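Long-range contact in putative branched-chain amino acid ABC transporter, periplasmic branched-chain amino acid-binding protein (Pseudomonas protegens Pf-5, PDB 4RU0), which probably binds branched-chain amino acids or related small solutes in the periplasm as the receptor component of an ABC transporter: residues A[136-148]-A[422-434]. Residues are numbered along the deposited sequence; the frame is centred on the assembly and turned at random.
Sequences YGRTEATDGTVFP and RPLIDEKAAAFAK
E140 and A429 bring the two backbones closest, their CA atoms 5.0 Å apart, while V146 and A433 mark a second, wider approach of 6.2 Å between CA atoms. This is a loop-on-helix contact in a periplasmic binding protein of the leucine-binding family: the 3-10 turn 139-142 and the following loop pack against the C-terminal helix 418-435. The small A429 side chain is consistent with this close approach; its CB touches E140 O and D143 CB.

At the far end of the helix segment, F147 and F432 meet obliquely, with ring planes 36° apart. F147 CZ lies over one face of the F432 ring, offset toward the rim, and comes within 3.4 Å of F432 CD2. With CG anti to the backbone N (chi1 -175°) the F432 ring reaches out to the loop, and chi2 of 92° turns its face toward F147 CZ. R138 NH2 also reaches F432 CE1, and V146 CG1 packs against F432 CD2, so replacing F432 with an alanine would probably leave the F147 ring without its covering face and open a gap beside V146. V146 itself spans the A429 and A433 CB atoms, with CG1 3.4 Å from A429 O.

K428 runs extended past E140, its CE 3.3 Å from E140 OE1; its NZ instead hydrogen-bonds Y158 OH, and T139 OG1 is hydrogen-bonded to E195 OE1. I425 CD1 packs against T142 CB and, at 3.6 Å, T142 OG1.

Polar links gather at D143. Its OD1 accepts from T145 N, making an Asx turn, and OD2 forms a long salt bridge of 3.9 Å to R422 NH2. R422 NE is meanwhile bonded to D426 OD1. The two carboxylates are joined by water: one molecule donates to both D143 OD2, at 2.8 Å, and D426 OD1.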
loop_
_atom_site.group_PDB
_atom_site.type_symbol
_atom_site.label_atom_id
_atom_site.label_comp_id
_atom_site.label_asym_id
_atom_site.label_seq_id
_atom_site.Cartn_x
_atom_site.Cartn_y
_atom_site.Cartn_z
ATOM N N TYR A 136 1.650 3.738 1.266
ATOM C CA TYR A 136 1.637 5.148 0.954
ATOM C C TYR A 136 1.984 5.941 2.196
ATOM O O TYR A 136 2.303 5.367 3.186
ATOM C CB TYR A 136 0.338 5.577 0.274
ATOM C CG TYR A 136 -0.862 5.792 1.154
ATOM C CD1 TYR A 136 -1.626 4.740 1.585
ATOM C CD2 TYR A 136 -1.264 7.056 1.490
ATOM C CE1 TYR A 136 -2.742 4.945 2.357
ATOM C CE2 TYR A 136 -2.368 7.270 2.267
ATOM C CZ TYR A 136 -3.103 6.209 2.697
ATOM O OH TYR A 136 -4.189 6.441 3.466
ATOM N N GLY A 137 2.000 7.254 2.105
ATOM C CA GLY A 137 2.248 8.085 3.269
ATOM C C GLY A 137 3.707 8.464 3.454
ATOM O O GLY A 137 4.522 8.291 2.545
ATOM N N ARG A 138 4.037 8.990 4.631
ATOM C CA ARG A 138 5.387 9.467 4.910
ATOM C C ARG A 138 6.381 8.321 5.055
ATOM O O ARG A 138 6.262 7.504 5.967
ATOM C CB ARG A 138 5.392 10.309 6.178
ATOM C CG ARG A 138 4.381 11.440 6.193
ATOM C CD ARG A 138 4.269 12.021 7.592
ATOM N NE ARG A 138 3.421 13.208 7.660
ATOM C CZ ARG A 138 3.857 14.451 7.470
ATOM N NH1 ARG A 138 3.011 15.471 7.568
ATOM N NH2 ARG A 138 5.139 14.675 7.175
ATOM N N THR A 139 7.374 8.263 4.174
ATOM C CA THR A 139 8.352 7.185 4.257
ATOM C C THR A 139 9.181 7.296 5.541
ATOM O O THR A 139 9.540 6.288 6.143
ATOM C CB THR A 139 9.301 7.148 3.021
ATOM O OG1 THR A 139 10.023 8.379 2.923
ATOM C CG2 THR A 139 8.503 6.933 1.740
ATOM N N GLU A 140 9.459 8.519 5.981
ATOM C CA GLU A 140 10.244 8.706 7.194
ATOM C C GLU A 140 9.484 8.243 8.439
ATOM O O GLU A 140 10.070 8.097 9.506
ATOM C CB GLU A 140 10.679 10.170 7.347
ATOM C CG GLU A 140 9.552 11.169 7.533
ATOM C CD GLU A 140 8.951 11.621 6.218
ATOM O OE1 GLU A 140 9.360 11.078 5.168
ATOM O OE2 GLU A 140 8.075 12.518 6.237
ATOM N N ALA A 141 8.187 7.985 8.303
ATOM C CA ALA A 141 7.411 7.469 9.424
ATOM C C ALA A 141 7.717 5.988 9.653
ATOM O O ALA A 141 7.137 5.355 10.539
ATOM C CB ALA A 141 5.926 7.684 9.200
ATOM N N THR A 142 8.626 5.439 8.855
ATOM C CA THR A 142 9.173 4.118 9.133
ATOM C C THR A 142 9.836 4.136 10.510
ATOM O O THR A 142 9.735 3.174 11.275
ATOM C CB THR A 142 10.197 3.682 8.067
ATOM O OG1 THR A 142 9.593 3.712 6.768
ATOM C CG2 THR A 142 10.694 2.273 8.346
ATOM N N ASP A 143 10.509 5.244 10.816
ATOM C CA ASP A 143 11.150 5.432 12.112
ATOM C C ASP A 143 10.115 5.848 13.153
ATOM O O ASP A 143 9.837 7.034 13.332
ATOM C CB ASP A 143 12.264 6.482 12.014
ATOM C CG ASP A 143 13.154 6.532 13.255
ATOM O OD1 ASP A 143 12.771 5.985 14.314
ATOM O OD2 ASP A 143 14.250 7.132 13.172
ATOM N N GLY A 144 9.557 4.868 13.851
ATOM C CA GLY A 144 8.539 5.142 14.848
ATOM C C GLY A 144 9.036 5.842 16.098
ATOM O O GLY A 144 8.239 6.160 16.979
ATOM N N THR A 145 10.341 6.087 16.196
ATOM C CA THR A 145 10.858 6.852 17.330
ATOM C C THR A 145 10.546 8.325 17.120
ATOM O O THR A 145 10.514 9.104 18.073
ATOM C CB THR A 145 12.382 6.677 17.535
ATOM O OG1 THR A 145 13.095 7.261 16.434
ATOM C CG2 THR A 145 12.743 5.210 17.677
ATOM N N VAL A 146 10.320 8.699 15.865
ATOM C CA VAL A 146 9.979 10.078 15.526
ATOM C C VAL A 146 8.493 10.171 15.187
ATOM O O VAL A 146 7.863 11.208 15.384
ATOM C CB VAL A 146 10.844 10.593 14.359
ATOM C CG1 VAL A 146 10.386 11.966 13.886
ATOM C CG2 VAL A 146 12.306 10.644 14.786
ATOM N N PHE A 147 7.929 9.060 14.717
ATOM C CA PHE A 147 6.514 9.006 14.350
ATOM C C PHE A 147 5.741 7.934 15.118
ATOM O O PHE A 147 5.346 6.926 14.540
ATOM C CB PHE A 147 6.373 8.767 12.849
ATOM C CG PHE A 147 6.814 9.928 12.015
ATOM C CD1 PHE A 147 8.140 10.064 11.644
ATOM C CD2 PHE A 147 5.902 10.887 11.600
ATOM C CE1 PHE A 147 8.546 11.134 10.875
ATOM C CE2 PHE A 147 6.302 11.955 10.832
ATOM C CZ PHE A 147 7.625 12.081 10.467
ATOM N N PRO A 148 5.495 8.171 16.415
ATOM C CA PRO A 148 4.854 7.192 17.298
ATOM C C PRO A 148 3.516 6.674 16.776
ATOM O O PRO A 148 3.234 5.487 16.927
ATOM C CB PRO A 148 4.645 7.975 18.602
ATOM C CG PRO A 148 5.591 9.106 18.534
ATOM C CD PRO A 148 5.723 9.457 17.096
ATOM N N ARG A 422 18.245 2.135 5.163
ATOM C CA ARG A 422 17.970 2.667 6.499
ATOM C C ARG A 422 18.661 4.006 6.833
ATOM O O ARG A 422 18.064 4.842 7.509
ATOM C CB ARG A 422 18.338 1.624 7.557
ATOM C CG ARG A 422 17.937 2.010 8.977
ATOM C CD ARG A 422 16.424 1.982 9.172
ATOM N NE ARG A 422 16.019 2.773 10.329
ATOM C CZ ARG A 422 14.835 2.697 10.932
ATOM N NH1 ARG A 422 13.910 1.846 10.502
ATOM N NH2 ARG A 422 14.581 3.473 11.980
ATOM N N PRO A 423 19.913 4.219 6.378
ATOM C CA PRO A 423 20.489 5.537 6.682
ATOM C C PRO A 423 19.717 6.712 6.073
ATOM O O PRO A 423 19.672 7.781 6.679
ATOM C CB PRO A 423 21.897 5.442 6.085
ATOM C CG PRO A 423 22.230 3.996 6.181
ATOM C CD PRO A 423 20.939 3.286 5.875
ATOM N N LEU A 424 19.122 6.517 4.902
ATOM C CA LEU A 424 18.297 7.556 4.292
ATOM C C LEU A 424 17.075 7.838 5.146
ATOM O O LEU A 424 16.668 8.987 5.320
ATOM C CB LEU A 424 17.856 7.151 2.885
ATOM C CG LEU A 424 18.958 7.092 1.835
ATOM C CD1 LEU A 424 18.361 6.771 0.473
ATOM C CD2 LEU A 424 19.705 8.410 1.805
ATOM N N ILE A 425 16.482 6.774 5.669
ATOM C CA ILE A 425 15.321 6.906 6.529
ATOM C C ILE A 425 15.692 7.592 7.843
ATOM O O ILE A 425 15.038 8.559 8.242
ATOM C CB ILE A 425 14.683 5.541 6.805
ATOM C CG1 ILE A 425 13.944 5.061 5.552
ATOM C CG2 ILE A 425 13.758 5.609 8.025
ATOM C CD1 ILE A 425 13.088 3.848 5.777
ATOM N N ASP A 426 16.741 7.103 8.504
ATOM C CA ASP A 426 17.201 7.711 9.752
ATOM C C ASP A 426 17.459 9.204 9.573
ATOM O O ASP A 426 17.046 10.017 10.399
ATOM C CB ASP A 426 18.469 7.024 10.265
ATOM C CG ASP A 426 18.198 5.641 10.842
ATOM O OD1 ASP A 426 17.046 5.369 11.238
ATOM O OD2 ASP A 426 19.144 4.828 10.905
ATOM N N GLU A 427 18.128 9.556 8.479
ATOM C CA GLU A 427 18.426 10.952 8.177
ATOM C C GLU A 427 17.161 11.793 8.026
ATOM O O GLU A 427 17.034 12.860 8.625
ATOM C CB GLU A 427 19.255 11.058 6.897
ATOM C CG GLU A 427 19.478 12.496 6.447
ATOM C CD GLU A 427 19.426 12.653 4.939
ATOM O OE1 GLU A 427 20.239 12.011 4.237
ATOM O OE2 GLU A 427 18.568 13.426 4.456
ATOM N N LYS A 428 16.233 11.300 7.216
ATOM C CA LYS A 428 15.009 12.026 6.912
ATOM C C LYS A 428 14.151 12.226 8.167
ATOM O O LYS A 428 13.626 13.312 8.401
ATOM C CB LYS A 428 14.228 11.281 5.827
ATOM C CG LYS A 428 13.120 12.089 5.168
ATOM C CD LYS A 428 12.698 11.433 3.852
ATOM C CE LYS A 428 11.655 12.260 3.112
ATOM N NZ LYS A 428 11.436 11.724 1.735
ATOM N N ALA A 429 14.027 11.179 8.978
ATOM C CA ALA A 429 13.245 11.246 10.207
ATOM C C ALA A 429 13.879 12.174 11.238
ATOM O O ALA A 429 13.178 12.773 12.056
ATOM C CB ALA A 429 13.068 9.859 10.798
ATOM N N ALA A 430 15.205 12.284 11.208
ATOM C CA ALA A 430 15.917 13.111 12.176
ATOM C C ALA A 430 15.783 14.578 11.811
ATOM O O ALA A 430 15.606 15.429 12.685
ATOM C CB ALA A 430 17.383 12.710 12.254
ATOM N N ALA A 431 15.872 14.868 10.516
ATOM C CA ALA A 431 15.648 16.221 10.018
ATOM C C ALA A 431 14.256 16.703 10.429
ATOM O O ALA A 431 14.090 17.837 10.878
ATOM C CB ALA A 431 15.809 16.269 8.509
ATOM N N PHE A 432 13.270 15.822 10.282
ATOM C CA PHE A 432 11.899 16.109 10.682
ATOM C C PHE A 432 11.799 16.358 12.183
ATOM O O PHE A 432 11.153 17.310 12.616
ATOM C CB PHE A 432 10.970 14.956 10.281
ATOM C CG PHE A 432 9.516 15.229 10.543
ATOM C CD1 PHE A 432 8.717 15.797 9.559
ATOM C CD2 PHE A 432 8.942 14.911 11.767
ATOM C CE1 PHE A 432 7.377 16.052 9.796
ATOM C CE2 PHE A 432 7.594 15.165 12.014
ATOM C CZ PHE A 432 6.812 15.733 11.026
ATOM N N ALA A 433 12.426 15.493 12.975
ATOM C CA ALA A 433 12.396 15.633 14.431
ATOM C C ALA A 433 13.040 16.948 14.858
ATOM O O ALA A 433 12.624 17.569 15.836
ATOM C CB ALA A 433 13.092 14.462 15.095
ATOM N N LYS A 434 14.058 17.364 14.112
ATOM C CA LYS A 434 14.738 18.620 14.370
ATOM C C LYS A 434 13.829 19.786 14.016
ATOM O O LYS A 434 13.661 20.717 14.805
ATOM C CB LYS A 434 16.044 18.688 13.578
ATOM C CG LYS A 434 16.754 20.027 13.656
ATOM C CD LYS A 434 18.110 19.962 12.961
ATOM C CE LYS A 434 18.671 21.353 12.699
ATOM N NZ LYS A 434 18.648 22.202 13.919
HETATM O O HOH W 1 16.685 9.214 12.711
HETATM O O HOH W 2 16.507 5.869 14.149
#